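Long-range contact in endoglucanase (Ruminococcus champanellensis, PDB 6WQV), which probably hydrolyses internal beta-1,4 linkages in cellulose and related plant polysaccharides, as a broad-specificity endoglucanase of glycoside hydrolase family 5: residues V184-N189 with D224-T229. Sequence-based numbering, arbitrary orientation.
Sequences VINSYN and DFVLPT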
ATOM      1  N   VAL A 184     -14.958 -12.710  -6.044  1.00 14.77           N
ATOM      2  CA  VAL A 184     -14.007 -13.516  -5.284  1.00 13.72           C
ATOM      3  C   VAL A 184     -13.141 -12.648  -4.372  1.00 14.19           C
ATOM      4  O   VAL A 184     -12.818 -13.044  -3.246  1.00 14.45           O
ATOM      5  CB  VAL A 184     -13.173 -14.377  -6.252  1.00 15.33           C
ATOM      6  CG1 VAL A 184     -12.057 -15.084  -5.513  1.00 17.59           C
ATOM      7  CG2 VAL A 184     -14.062 -15.412  -6.943  1.00 15.64           C
ATOM      8  N   ILE A 185     -12.761 -11.450  -4.833  1.00 12.28           N
ATOM      9  CA  ILE A 185     -11.953 -10.552  -4.003  1.00 12.72           C
ATOM     10  C   ILE A 185     -12.682 -10.172  -2.718  1.00 12.58           C
ATOM     11  O   ILE A 185     -12.051 -10.047  -1.656  1.00 12.52           O
ATOM     12  CB  ILE A 185     -11.487  -9.340  -4.847  1.00 12.40           C
ATOM     13  CG1 ILE A 185     -10.392  -9.805  -5.819  1.00 13.31           C
ATOM     14  CG2 ILE A 185     -11.033  -8.196  -3.950  1.00 15.05           C
ATOM     15  CD1 ILE A 185     -10.119  -8.851  -6.952  1.00 14.10           C
ATOM     16  N   ASN A 186     -14.013 -10.025  -2.770  1.00 12.09           N
ATOM     17  CA  ASN A 186     -14.752  -9.766  -1.538  1.00 12.17           C
ATOM     18  C   ASN A 186     -14.569 -10.908  -0.539  1.00 12.24           C
ATOM     19  O   ASN A 186     -14.480 -10.676   0.670  1.00 13.84           O
ATOM     20  CB  ASN A 186     -16.233  -9.533  -1.822  1.00 12.85           C
ATOM     21  CG  ASN A 186     -16.488  -8.255  -2.593  1.00 14.29           C
ATOM     22  OD1 ASN A 186     -15.749  -7.275  -2.462  1.00 13.39           O
ATOM     23  ND2 ASN A 186     -17.539  -8.255  -3.402  1.00 15.25           N
ATOM     24  N   SER A 187     -14.546 -12.154  -1.026  1.00 11.83           N
ATOM     25  CA  SER A 187     -14.294 -13.292  -0.148  1.00 12.45           C
ATOM     26  C   SER A 187     -12.900 -13.220   0.465  1.00 13.03           C
ATOM     27  O   SER A 187     -12.723 -13.485   1.661  1.00 13.19           O
ATOM     28  CB  SER A 187     -14.455 -14.593  -0.937  1.00 14.84           C
ATOM     29  OG  SER A 187     -14.196 -15.732  -0.135  1.00 18.87           O
ATOM     30  N   TYR A 188     -11.898 -12.875  -0.346  1.00 11.78           N
ATOM     31  CA  TYR A 188     -10.529 -12.798   0.157  1.00 11.31           C
ATOM     32  C   TYR A 188     -10.392 -11.722   1.232  1.00 11.60           C
ATOM     33  O   TYR A 188      -9.735 -11.943   2.258  1.00 11.28           O
ATOM     34  CB  TYR A 188      -9.562 -12.520  -0.998  1.00 10.69           C
ATOM     35  CG  TYR A 188      -9.439 -13.611  -2.056  1.00 11.84           C
ATOM     36  CD1 TYR A 188      -9.921 -14.899  -1.844  1.00 13.32           C
ATOM     37  CD2 TYR A 188      -8.829 -13.341  -3.276  1.00 12.49           C
ATOM     38  CE1 TYR A 188      -9.796 -15.888  -2.826  1.00 13.88           C
ATOM     39  CE2 TYR A 188      -8.692 -14.324  -4.257  1.00 13.48           C
ATOM     40  CZ  TYR A 188      -9.178 -15.593  -4.025  1.00 12.34           C
ATOM     41  OH  TYR A 188      -9.068 -16.576  -4.982  1.00 13.92           O
ATOM     42  N   ASN A 189     -10.998 -10.549   1.016  1.00 10.71           N
ATOM     43  CA  ASN A 189     -10.941  -9.511   2.043  1.00 11.46           C
ATOM     44  C   ASN A 189     -11.648  -9.965   3.316  1.00 11.67           C
ATOM     45  O   ASN A 189     -11.183  -9.677   4.430  1.00 12.18           O
ATOM     46  CB  ASN A 189     -11.552  -8.203   1.534  1.00 11.11           C
ATOM     47  CG  ASN A 189     -10.599  -7.404   0.680  1.00 11.27           C
ATOM     48  OD1 ASN A 189      -9.385  -7.465   0.868  1.00 12.39           O
ATOM     49  ND2 ASN A 189     -11.145  -6.645  -0.262  1.00 12.22           N
ATOM     50  N   ASP A 224     -19.335  -3.326  -7.243  1.00 15.61           N
ATOM     51  CA  ASP A 224     -19.259  -4.737  -6.886  1.00 16.59           C
ATOM     52  C   ASP A 224     -18.506  -4.991  -5.589  1.00 14.87           C
ATOM     53  O   ASP A 224     -18.431  -6.144  -5.150  1.00 16.08           O
ATOM     54  CB  ASP A 224     -18.588  -5.533  -8.017  1.00 17.42           C
ATOM     55  CG  ASP A 224     -19.489  -5.714  -9.222  1.00 19.66           C
ATOM     56  OD1 ASP A 224     -20.563  -5.073  -9.273  1.00 21.41           O
ATOM     57  OD2 ASP A 224     -19.124  -6.504 -10.121  1.00 22.02           O
ATOM     58  N   PHE A 225     -17.933  -3.950  -4.978  1.00 13.81           N
ATOM     59  CA  PHE A 225     -17.178  -4.083  -3.743  1.00 13.14           C
ATOM     60  C   PHE A 225     -18.110  -4.196  -2.539  1.00 12.12           C
ATOM     61  O   PHE A 225     -19.094  -3.468  -2.426  1.00 16.06           O
ATOM     62  CB  PHE A 225     -16.268  -2.856  -3.573  1.00 13.79           C
ATOM     63  CG  PHE A 225     -15.459  -2.857  -2.299  1.00 12.77           C
ATOM     64  CD1 PHE A 225     -14.264  -3.546  -2.220  1.00 12.24           C
ATOM     65  CD2 PHE A 225     -15.891  -2.148  -1.186  1.00 11.75           C
ATOM     66  CE1 PHE A 225     -13.525  -3.549  -1.053  1.00 11.22           C
ATOM     67  CE2 PHE A 225     -15.154  -2.151  -0.020  1.00 13.35           C
ATOM     68  CZ  PHE A 225     -13.975  -2.857   0.047  1.00 12.82           C
ATOM     69  N   VAL A 226     -17.773  -5.112  -1.631  1.00 13.81           N
ATOM     70  CA  VAL A 226     -18.474  -5.288  -0.362  1.00 15.24           C
ATOM     71  C   VAL A 226     -17.445  -5.146   0.758  1.00 15.08           C
ATOM     72  O   VAL A 226     -16.473  -5.905   0.811  1.00 14.76           O
ATOM     73  CB  VAL A 226     -19.158  -6.665  -0.288  1.00 15.79           C
ATOM     74  CG1 VAL A 226     -19.765  -6.901   1.094  1.00 17.49           C
ATOM     75  CG2 VAL A 226     -20.232  -6.810  -1.360  1.00 16.88           C
ATOM     76  N   LEU A 227     -17.655  -4.185   1.650  1.00 14.50           N
ATOM     77  CA  LEU A 227     -16.765  -4.074   2.804  1.00 14.54           C
ATOM     78  C   LEU A 227     -16.974  -5.288   3.702  1.00 13.49           C
ATOM     79  O   LEU A 227     -18.126  -5.643   3.991  1.00 14.68           O
ATOM     80  CB  LEU A 227     -17.064  -2.796   3.580  1.00 16.15           C
ATOM     81  CG  LEU A 227     -16.003  -2.322   4.575  1.00 16.22           C
ATOM     82  CD1 LEU A 227     -14.751  -1.836   3.878  1.00 16.51           C
ATOM     83  CD2 LEU A 227     -16.613  -1.242   5.473  1.00 19.31           C
ATOM     84  N   PRO A 228     -15.906  -5.951   4.157  1.00 12.97           N
ATOM     85  CA  PRO A 228     -16.086  -7.124   5.024  1.00 13.63           C
ATOM     86  C   PRO A 228     -16.923  -6.812   6.255  1.00 15.52           C
ATOM     87  O   PRO A 228     -16.902  -5.696   6.783  1.00 15.19           O
ATOM     88  CB  PRO A 228     -14.653  -7.497   5.427  1.00 14.67           C
ATOM     89  CG  PRO A 228     -13.809  -6.965   4.368  1.00 14.44           C
ATOM     90  CD  PRO A 228     -14.490  -5.732   3.821  1.00 12.11           C
ATOM     91  N   THR A 229     -17.672  -7.815   6.705  1.00 15.62           N
ATOM     92  CA  THR A 229     -18.301  -7.764   8.017  1.00 15.88           C
ATOM     93  C   THR A 229     -17.226  -7.936   9.081  1.00 16.16           C
ATOM     94  O   THR A 229     -16.344  -8.789   8.962  1.00 18.18           O
ATOM     95  CB  THR A 229     -19.328  -8.890   8.125  1.00 17.31           C
ATOM     96  OG1 THR A 229     -20.349  -8.702   7.137  1.00 20.71           O
ATOM     97  CG2 THR A 229     -19.988  -8.934   9.506  1.00 19.37           C
TER
HETATM   98  O   HOH W   1     -14.061  -6.709  -0.295  1.00 13.20           O
HETATM   99  O   HOH W   2     -16.049  -8.576   1.789  1.00 14.79           O
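In the outer layer of this (beta/alpha)8 barrel, N186 and N189, one turn apart on helix 179-197, receive the irregular chain 224-229, part of the loop between helix 219-223 and strand 236-241. The working principle is an asparagine amide read by the backbone of a loop. N186 ND2 donates to D224 O at 2.9 Å, nearly straight at 167° and in the plane of both groups. N186 OD1 accepts V226 N at 3.1 Å, the donor standing well above the plane of the side-chain carbonyl. The same OD1 also faces a water, 2.8 Å away, that bridges to N189 ND2 and V226 O; a second water lies between N186 O and V226 O. With CG beside the backbone N (chi1 -67°), the N186 amide reaches out to the loop, and V226 CG2 packs against its ND2. Were N186 replaced by an alanine, D224 O and V226 N would probably both lose their side-chain partner, leaving the loop less firmly held. N189 ND2, whose protein acceptor is P211 O, also passes F225 CE1 at 4.0 Å, amide and ring planes 67° apart. P228 CG rests on N189 CB at 3.8 Å, while F225 turns inward to V210 and V238 of neighbouring barrel strands. The helix after strand 157-160 is thus joined to the loop before strand 236-241, in the helical shell of a TIM barrel.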